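Local coordinates for hypothetical protein aq_1956 (Aquifex aeolicus, PDB 2YVT) that is of unknown function but belongs to the calcineurin-like metallophosphoesterase superfamily, whose members typically hydrolyse phosphoester bonds at a metal site, at residues M4-A10 / Y244-T250; P33-V38 / L88-F93; V37-N41 / T178-T182. One frame throughout, in Å; residues are numbered along the deposited sequence.

Contact 1: residues M4-A10 / Y244-T250; sequences MPRKVLA and YAFLDLT
The Phe-246 ring lies against the neighbouring strand, with Val-8 O over one face, 3.8 Å above the ring plane and offset toward the rim, while Lys-7 CD comes to the edge, near that plane, 3.7 Å from Phe-246 CE2. Leu-9 CB meets the same ring obliquely. The frame beneath is an antiparallel pair of strands, 7-10 and 244-248, which joins the first strand of the chain to one of its last within a mixed sheet of the metallophosphoesterase fold. Val-8 with Leu-247 and Ala-10 with Ala-245 form hydrogen-bonded pairs; Lys-7 with Asp-248 and Leu-9 with Phe-246 form non-hydrogen-bonded ones. The face carrying Leu-9 and Phe-246 is covered by helix 21-31, and Val-8 and Leu-247 pack on the other, CB to CB at 4.0 Å. With its CG anti to the backbone N (chi1 -174°), Asp-248 brings OD2 within 3.6 Å of Lys-7 NZ, a salt bridge at the long end of the range. Its OD1 accepts from the backbone N of Thr-250, closing an Asx turn that takes the chain out of the strand. Beyond the last bridge, Leu-249 N still donates to Arg-6 O. The pairing ends in a side-chain bond: Thr-250 OG1 donates to Met-4 O, a selenomethionine carbonyl, at 2.6 Å, the hydroxyl oxygen tilted 23° from the carbonyl plane.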
loop_
_atom_site.group_PDB
_atom_site.type_symbol
_atom_site.label_atom_id
_atom_site.label_comp_id
_atom_site.label_asym_id
_atom_site.label_seq_id
_atom_site.Cartn_x
_atom_site.Cartn_y
_atom_site.Cartn_z
HETATM N N MSE A 4 23.850 12.806 3.166
HETATM C CA MSE A 4 22.932 12.568 2.013
HETATM C C MSE A 4 21.718 11.763 2.476
HETATM O O MSE A 4 21.586 10.589 2.121
HETATM C CB MSE A 4 23.643 11.813 0.880
HETATM C CG MSE A 4 24.889 12.478 0.313
HETATM SE SE MSE A 4 25.494 11.585 -1.325
HETATM C CE MSE A 4 24.286 12.445 -2.598
ATOM N N PRO A 5 20.826 12.380 3.276
ATOM C CA PRO A 5 19.704 11.561 3.743
ATOM C C PRO A 5 18.728 11.237 2.614
ATOM O O PRO A 5 18.648 11.962 1.609
ATOM C CB PRO A 5 19.045 12.423 4.827
ATOM C CG PRO A 5 19.449 13.817 4.519
ATOM C CD PRO A 5 20.753 13.768 3.767
ATOM N N ARG A 6 18.031 10.119 2.777
ATOM C CA ARG A 6 17.014 9.678 1.833
ATOM C C ARG A 6 15.783 9.401 2.680
ATOM O O ARG A 6 15.637 8.323 3.263
ATOM C CB ARG A 6 17.478 8.421 1.097
ATOM C CG ARG A 6 18.706 8.623 0.194
ATOM C CD ARG A 6 18.387 9.503 -1.012
ATOM N NE ARG A 6 19.521 9.653 -1.925
ATOM C CZ ARG A 6 20.378 10.673 -1.913
ATOM N NH1 ARG A 6 20.254 11.655 -1.023
ATOM N NH2 ARG A 6 21.369 10.710 -2.794
ATOM N N LYS A 7 14.919 10.403 2.767
ATOM C CA LYS A 7 13.852 10.417 3.758
ATOM C C LYS A 7 12.528 9.989 3.141
ATOM O O LYS A 7 12.164 10.438 2.057
ATOM C CB LYS A 7 13.729 11.802 4.395
ATOM C CG LYS A 7 14.949 12.221 5.226
ATOM C CD LYS A 7 14.756 13.608 5.843
ATOM C CE LYS A 7 16.052 14.162 6.454
ATOM N NZ LYS A 7 16.458 13.487 7.727
ATOM N N VAL A 8 11.812 9.123 3.854
ATOM C CA VAL A 8 10.541 8.580 3.371
ATOM C C VAL A 8 9.454 8.858 4.398
ATOM O O VAL A 8 9.623 8.543 5.578
ATOM C CB VAL A 8 10.624 7.034 3.152
ATOM C CG1 VAL A 8 9.307 6.490 2.603
ATOM C CG2 VAL A 8 11.785 6.670 2.225
ATOM N N LEU A 9 8.360 9.474 3.959
ATOM C CA LEU A 9 7.163 9.610 4.798
ATOM C C LEU A 9 6.158 8.593 4.279
ATOM O O LEU A 9 5.812 8.626 3.101
ATOM C CB LEU A 9 6.578 11.028 4.707
ATOM C CG LEU A 9 5.471 11.469 5.694
ATOM C CD1 LEU A 9 5.203 12.962 5.497
ATOM C CD2 LEU A 9 4.164 10.702 5.580
ATOM N N ALA A 10 5.689 7.702 5.150
ATOM C CA ALA A 10 4.726 6.668 4.738
ATOM C C ALA A 10 3.449 6.722 5.555
ATOM O O ALA A 10 3.487 6.911 6.771
ATOM C CB ALA A 10 5.357 5.275 4.838
ATOM N N TYR A 244 1.691 8.241 11.058
ATOM C CA TYR A 244 2.530 8.071 9.882
ATOM C C TYR A 244 3.897 7.554 10.323
ATOM O O TYR A 244 4.215 7.551 11.517
ATOM C CB TYR A 244 2.661 9.391 9.112
ATOM C CG TYR A 244 3.353 10.494 9.881
ATOM C CD1 TYR A 244 4.730 10.698 9.760
ATOM C CD2 TYR A 244 2.626 11.350 10.722
ATOM C CE1 TYR A 244 5.370 11.713 10.466
ATOM C CE2 TYR A 244 3.260 12.361 11.433
ATOM C CZ TYR A 244 4.630 12.540 11.294
ATOM O OH TYR A 244 5.274 13.541 11.996
ATOM N N ALA A 245 4.697 7.094 9.365
ATOM C CA ALA A 245 6.079 6.713 9.661
ATOM C C ALA A 245 7.029 7.621 8.905
ATOM O O ALA A 245 6.710 8.090 7.813
ATOM C CB ALA A 245 6.334 5.270 9.280
ATOM N N PHE A 246 8.199 7.864 9.493
ATOM C CA PHE A 246 9.224 8.651 8.837
ATOM C C PHE A 246 10.533 7.873 8.882
ATOM O O PHE A 246 11.016 7.517 9.960
ATOM C CB PHE A 246 9.358 10.032 9.496
ATOM C CG PHE A 246 9.960 11.068 8.594
ATOM C CD1 PHE A 246 9.165 11.789 7.706
ATOM C CD2 PHE A 246 11.324 11.314 8.622
ATOM C CE1 PHE A 246 9.727 12.746 6.858
ATOM C CE2 PHE A 246 11.898 12.277 7.777
ATOM C CZ PHE A 246 11.097 12.986 6.898
ATOM N N LEU A 247 11.084 7.590 7.703
ATOM C CA LEU A 247 12.249 6.728 7.564
ATOM C C LEU A 247 13.401 7.526 6.970
ATOM O O LEU A 247 13.206 8.310 6.050
ATOM C CB LEU A 247 11.939 5.528 6.653
ATOM C CG LEU A 247 10.788 4.537 6.903
ATOM C CD1 LEU A 247 9.408 5.115 6.603
ATOM C CD2 LEU A 247 11.006 3.296 6.058
ATOM N N ASP A 248 14.597 7.334 7.515
ATOM C CA ASP A 248 15.805 7.803 6.869
ATOM C C ASP A 248 16.583 6.567 6.422
ATOM O O ASP A 248 17.141 5.845 7.245
ATOM C CB ASP A 248 16.639 8.664 7.827
ATOM C CG ASP A 248 17.840 9.293 7.148
ATOM O OD1 ASP A 248 18.353 8.697 6.180
ATOM O OD2 ASP A 248 18.269 10.397 7.572
ATOM N N LEU A 249 16.593 6.318 5.116
ATOM C CA LEU A 249 17.214 5.113 4.568
ATOM C C LEU A 249 18.732 5.170 4.595
ATOM O O LEU A 249 19.393 4.134 4.501
ATOM C CB LEU A 249 16.731 4.853 3.141
ATOM C CG LEU A 249 15.215 4.715 2.942
ATOM C CD1 LEU A 249 14.921 4.333 1.499
ATOM C CD2 LEU A 249 14.616 3.706 3.907
ATOM N N THR A 250 19.283 6.376 4.715
ATOM C CA THR A 250 20.736 6.530 4.731
ATOM C C THR A 250 21.315 6.070 6.062
ATOM O O THR A 250 22.290 5.312 6.095
ATOM C CB THR A 250 21.149 7.975 4.422
ATOM O OG1 THR A 250 20.645 8.327 3.126
ATOM C CG2 THR A 250 22.678 8.120 4.420
#

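Contact 2: residues P33-V38 / L88-F93; sequences PDILVV and LGVKTF
Leu-36 gives and takes on the same edge of its strand: its N donates to Lys-91 O at 2.8 Å, and its O receives Phe-93 N at 2.9 Å. Val-38 N then donates to Phe-93 O, as parallel strands 35-38 and 91-93 run together in the mixed sheet. Just ahead of these bonds, a water takes over: it donates to Asp-34 O and accepts from Lys-91 N at 2.9 Å, bridging two backbone groups that do not bond directly. The Asp-34 carboxylate faces elsewhere, its OD2 accepting from Lys-7 N of the adjoining strand. Thr-92 keeps its hydroxyl within its own segment, OG1 donating to Val-90 O at 2.7 Å from above the carbonyl plane; that carbonyl also receives Asn-119 ND2. With OG1 anti to the carbonyl carbon (chi1 -57°), Thr-92 lies alongside Leu-36, both pointing the same way, and CG2 stands 3.5 Å from Leu-36 O. Leu-36 CD2 also meets Leu-88 CD1, while Ile-35 CD1 reaches the Phe-93 ring at its edge. The chemistry thus implies a mostly apolar interface in which the buried Thr-92 hydroxyl is satisfied locally and polar bonding between the strands is left to main chain and one water.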
loop_
_atom_site.group_PDB
_atom_site.type_symbol
_atom_site.label_atom_id
_atom_site.label_comp_id
_atom_site.label_asym_id
_atom_site.label_seq_id
_atom_site.Cartn_x
_atom_site.Cartn_y
_atom_site.Cartn_z
ATOM N N PRO A 33 10.313 15.268 3.352
ATOM C CA PRO A 33 10.655 13.927 2.866
ATOM C C PRO A 33 11.054 13.973 1.399
ATOM O O PRO A 33 10.588 14.843 0.662
ATOM C CB PRO A 33 9.337 13.161 3.006
ATOM C CG PRO A 33 8.271 14.218 2.922
ATOM C CD PRO A 33 8.875 15.390 3.655
ATOM N N ASP A 34 11.903 13.041 0.985
ATOM C CA ASP A 34 12.268 12.892 -0.416
ATOM C C ASP A 34 11.211 12.120 -1.188
ATOM O O ASP A 34 10.986 12.383 -2.369
ATOM C CB ASP A 34 13.630 12.220 -0.528
ATOM C CG ASP A 34 14.721 13.071 0.064
ATOM O OD1 ASP A 34 15.017 14.142 -0.514
ATOM O OD2 ASP A 34 15.244 12.695 1.128
ATOM N N ILE A 35 10.576 11.161 -0.515
ATOM C CA ILE A 35 9.443 10.440 -1.101
ATOM C C ILE A 35 8.296 10.288 -0.115
ATOM O O ILE A 35 8.512 10.216 1.094
ATOM C CB ILE A 35 9.815 9.059 -1.701
ATOM C CG1 ILE A 35 10.421 8.125 -0.658
ATOM C CG2 ILE A 35 10.727 9.210 -2.923
ATOM C CD1 ILE A 35 10.522 6.665 -1.150
ATOM N N LEU A 36 7.084 10.296 -0.663
ATOM C CA LEU A 36 5.870 9.991 0.070
ATOM C C LEU A 36 5.378 8.632 -0.400
ATOM O O LEU A 36 5.278 8.383 -1.608
ATOM C CB LEU A 36 4.804 11.061 -0.205
ATOM C CG LEU A 36 3.384 10.803 0.305
ATOM C CD1 LEU A 36 3.329 10.741 1.837
ATOM C CD2 LEU A 36 2.461 11.886 -0.221
ATOM N N VAL A 37 5.095 7.746 0.548
ATOM C CA VAL A 37 4.524 6.441 0.228
ATOM C C VAL A 37 3.116 6.380 0.791
ATOM O O VAL A 37 2.913 6.587 1.988
ATOM C CB VAL A 37 5.382 5.280 0.800
ATOM C CG1 VAL A 37 4.655 3.943 0.663
ATOM C CG2 VAL A 37 6.724 5.217 0.087
ATOM N N VAL A 38 2.142 6.116 -0.076
ATOM C CA VAL A 38 0.754 5.936 0.367
ATOM C C VAL A 38 0.370 4.493 0.095
ATOM O O VAL A 38 0.267 4.082 -1.065
ATOM C CB VAL A 38 -0.243 6.875 -0.357
ATOM C CG1 VAL A 38 -1.633 6.700 0.220
ATOM C CG2 VAL A 38 0.196 8.345 -0.229
ATOM N N LEU A 88 0.379 17.777 -3.225
ATOM C CA LEU A 88 1.362 17.843 -2.141
ATOM C C LEU A 88 2.777 18.037 -2.693
ATOM O O LEU A 88 3.677 18.492 -1.976
ATOM C CB LEU A 88 1.297 16.594 -1.255
ATOM C CG LEU A 88 -0.027 16.391 -0.514
ATOM C CD1 LEU A 88 -0.002 15.046 0.200
ATOM C CD2 LEU A 88 -0.253 17.537 0.470
ATOM N N GLY A 89 2.962 17.655 -3.958
ATOM C CA GLY A 89 4.163 18.006 -4.728
ATOM C C GLY A 89 5.413 17.178 -4.498
ATOM O O GLY A 89 6.482 17.535 -4.991
ATOM N N VAL A 90 5.290 16.084 -3.746
ATOM C CA VAL A 90 6.415 15.196 -3.430
ATOM C C VAL A 90 6.451 14.021 -4.414
ATOM O O VAL A 90 5.406 13.596 -4.908
ATOM C CB VAL A 90 6.255 14.625 -1.981
ATOM C CG1 VAL A 90 7.541 13.958 -1.494
ATOM C CG2 VAL A 90 5.813 15.716 -1.010
ATOM N N LYS A 91 7.644 13.502 -4.720
ATOM C CA LYS A 91 7.729 12.210 -5.413
ATOM C C LYS A 91 6.972 11.188 -4.572
ATOM O O LYS A 91 7.248 11.035 -3.386
ATOM C CB LYS A 91 9.184 11.766 -5.599
ATOM C CG LYS A 91 9.327 10.390 -6.262
ATOM C CD LYS A 91 8.928 10.426 -7.736
ATOM C CE LYS A 91 8.739 9.024 -8.305
ATOM N NZ LYS A 91 7.308 8.565 -8.179
ATOM N N THR A 92 6.015 10.500 -5.185
ATOM C CA THR A 92 5.063 9.687 -4.431
ATOM C C THR A 92 4.896 8.318 -5.061
ATOM O O THR A 92 4.747 8.213 -6.287
ATOM C CB THR A 92 3.681 10.386 -4.372
ATOM O OG1 THR A 92 3.828 11.686 -3.788
ATOM C CG2 THR A 92 2.681 9.587 -3.540
ATOM N N PHE A 93 4.927 7.280 -4.226
ATOM C CA PHE A 93 4.576 5.934 -4.652
ATOM C C PHE A 93 3.283 5.537 -3.964
ATOM O O PHE A 93 3.127 5.740 -2.760
ATOM C CB PHE A 93 5.676 4.932 -4.295
ATOM C CG PHE A 93 6.961 5.165 -5.024
ATOM C CD1 PHE A 93 7.027 5.014 -6.405
ATOM C CD2 PHE A 93 8.102 5.548 -4.332
ATOM C CE1 PHE A 93 8.221 5.222 -7.092
ATOM C CE2 PHE A 93 9.303 5.768 -5.004
ATOM C CZ PHE A 93 9.361 5.605 -6.389
HETATM O O HOH W 1 10.123 14.631 -3.786
#

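Contact 3: residues V37-N41 / T178-T182; sequences VVVGN and TIFYT
Val-37 and Ile-179 reach toward each other tip to tip between the two facing sheets, CG1 of the valine 3.9 Å from CD1 of the isoleucine. No backbone bond links these segments: strands 37-39 and 178-180 approach only to 8.3 Å between axes, so the strands do not pair, and the contact is made by side chains meeting each other and the backbone. Ile-179 holds CG1 anti to its carbonyl carbon (chi1 -51°), which sends CD1 to Val-37 and leaves CG2 pointing at Val-39, 3.7 Å from that residue's CG2. Val-39 divides its branches: CG2 goes to the isoleucine, while CG1 rests 3.7 Å from both Phe-180 O and Tyr-181 CA. Phe-180 itself turns away, toward helix 202-211. Next along the chain, Tyr-181 turns its ring back toward 37-41, CG anti to the backbone N at chi1 171°. The ring presents its edge to Gly-40, whose O lies in the ring plane 3.3 Å from CD1. The hydroxyl comes close to the Asn-41 side chain, with amide and ring planes 54° apart, and is hydrogen-bonded to Lys-98. Replacing Tyr-181 by an alanine would probably open a gap beside Gly-40 and leave Lys-98 without its hydroxyl partner. Asn-41 follows a cis peptide bond, its N bonded to Asn-13 OD1, and His-220 meets the tyrosine ring. Loops gathered at the ends of facing sheets are typical of the calcineurin-like beta-sandwich, the place where relatives hold their metal site; no metal is established here.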
loop_
_atom_site.group_PDB
_atom_site.type_symbol
_atom_site.label_atom_id
_atom_site.label_comp_id
_atom_site.label_asym_id
_atom_site.label_seq_id
_atom_site.Cartn_x
_atom_site.Cartn_y
_atom_site.Cartn_z
ATOM N N VAL A 37 5.095 7.746 0.548
ATOM C CA VAL A 37 4.524 6.441 0.228
ATOM C C VAL A 37 3.116 6.380 0.791
ATOM O O VAL A 37 2.913 6.587 1.988
ATOM C CB VAL A 37 5.382 5.280 0.800
ATOM C CG1 VAL A 37 4.655 3.943 0.663
ATOM C CG2 VAL A 37 6.724 5.217 0.087
ATOM N N VAL A 38 2.142 6.116 -0.076
ATOM C CA VAL A 38 0.754 5.936 0.367
ATOM C C VAL A 38 0.370 4.493 0.095
ATOM O O VAL A 38 0.267 4.082 -1.065
ATOM C CB VAL A 38 -0.243 6.875 -0.357
ATOM C CG1 VAL A 38 -1.633 6.700 0.220
ATOM C CG2 VAL A 38 0.196 8.345 -0.229
ATOM N N VAL A 39 0.197 3.718 1.168
ATOM C CA VAL A 39 -0.295 2.350 1.046
ATOM C C VAL A 39 -1.808 2.395 1.228
ATOM O O VAL A 39 -2.317 3.174 2.045
ATOM C CB VAL A 39 0.333 1.410 2.111
ATOM C CG1 VAL A 39 -0.097 -0.048 1.870
ATOM C CG2 VAL A 39 1.856 1.526 2.110
ATOM N N GLY A 40 -2.530 1.581 0.461
ATOM C CA GLY A 40 -3.973 1.501 0.614
ATOM C C GLY A 40 -4.370 0.997 2.001
ATOM O O GLY A 40 -3.513 0.649 2.813
ATOM N N ASN A 41 -5.666 0.941 2.290
ATOM C CA ASN A 41 -6.730 1.286 1.368
ATOM C C ASN A 41 -6.874 2.768 1.094
ATOM O O ASN A 41 -6.860 3.586 2.021
ATOM C CB ASN A 41 -8.041 0.767 1.940
ATOM C CG ASN A 41 -7.996 -0.720 2.156
ATOM O OD1 ASN A 41 -8.011 -1.232 3.306
ATOM N ND2 ASN A 41 -7.872 -1.433 1.064
ATOM N N THR A 178 10.490 -2.787 -0.606
ATOM C CA THR A 178 9.225 -3.406 -1.030
ATOM C C THR A 178 8.074 -2.759 -0.278
ATOM O O THR A 178 8.202 -2.416 0.898
ATOM C CB THR A 178 9.205 -4.931 -0.798
ATOM O OG1 THR A 178 9.458 -5.206 0.582
ATOM C CG2 THR A 178 10.275 -5.632 -1.656
ATOM N N ILE A 179 6.965 -2.559 -0.976
ATOM C CA ILE A 179 5.785 -1.942 -0.392
ATOM C C ILE A 179 4.608 -2.857 -0.660
ATOM O O ILE A 179 4.304 -3.147 -1.818
ATOM C CB ILE A 179 5.504 -0.542 -0.991
ATOM C CG1 ILE A 179 6.764 0.336 -0.938
ATOM C CG2 ILE A 179 4.340 0.135 -0.249
ATOM C CD1 ILE A 179 6.650 1.639 -1.702
ATOM N N PHE A 180 3.968 -3.321 0.414
ATOM C CA PHE A 180 2.837 -4.244 0.317
ATOM C C PHE A 180 1.679 -3.694 1.117
ATOM O O PHE A 180 1.883 -3.108 2.176
ATOM C CB PHE A 180 3.185 -5.623 0.907
ATOM C CG PHE A 180 4.397 -6.267 0.300
ATOM C CD1 PHE A 180 4.425 -6.617 -1.046
ATOM C CD2 PHE A 180 5.511 -6.531 1.089
ATOM C CE1 PHE A 180 5.563 -7.215 -1.604
ATOM C CE2 PHE A 180 6.644 -7.131 0.550
ATOM C CZ PHE A 180 6.669 -7.476 -0.798
ATOM N N TYR A 181 0.456 -3.897 0.629
ATOM C CA TYR A 181 -0.699 -3.650 1.478
ATOM C C TYR A 181 -0.681 -4.620 2.669
ATOM O O TYR A 181 -0.907 -4.231 3.812
ATOM C CB TYR A 181 -2.000 -3.784 0.679
ATOM C CG TYR A 181 -3.230 -3.756 1.546
ATOM C CD1 TYR A 181 -3.644 -2.574 2.163
ATOM C CD2 TYR A 181 -3.984 -4.915 1.758
ATOM C CE1 TYR A 181 -4.788 -2.543 2.966
ATOM C CE2 TYR A 181 -5.133 -4.897 2.547
ATOM C CZ TYR A 181 -5.526 -3.711 3.153
ATOM O OH TYR A 181 -6.645 -3.691 3.941
ATOM N N THR A 182 -0.405 -5.890 2.383
ATOM C CA THR A 182 -0.457 -6.936 3.397
ATOM C C THR A 182 0.864 -7.038 4.160
ATOM O O THR A 182 1.924 -7.165 3.543
ATOM C CB THR A 182 -0.790 -8.285 2.754
ATOM O OG1 THR A 182 -2.007 -8.164 2.027
ATOM C CG2 THR A 182 -0.953 -9.369 3.810
#

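From the N terminus, the chain enters strand 7-12, whose pairing in contact 1 is completed only when strand 243-248 returns near the C terminus, closing a loop of 233 residues. Within that loop lie both other contacts, which start from the same strand, 35-39. Contact 2 closes the shorter excursion, 49 residues and mostly helical, by adding strand 91-95; contact 3 spans 136 residues, and segment 88-93 lies within that span. Leu-9 O meeting Val-37 N at 2.8 Å, probably a hydrogen bond, joins contact 1 to the shared strand. Contacts 1 and 2 thus add strands to one sheet, whereas contact 3 binds it to the second sheet, near the centre of the chain.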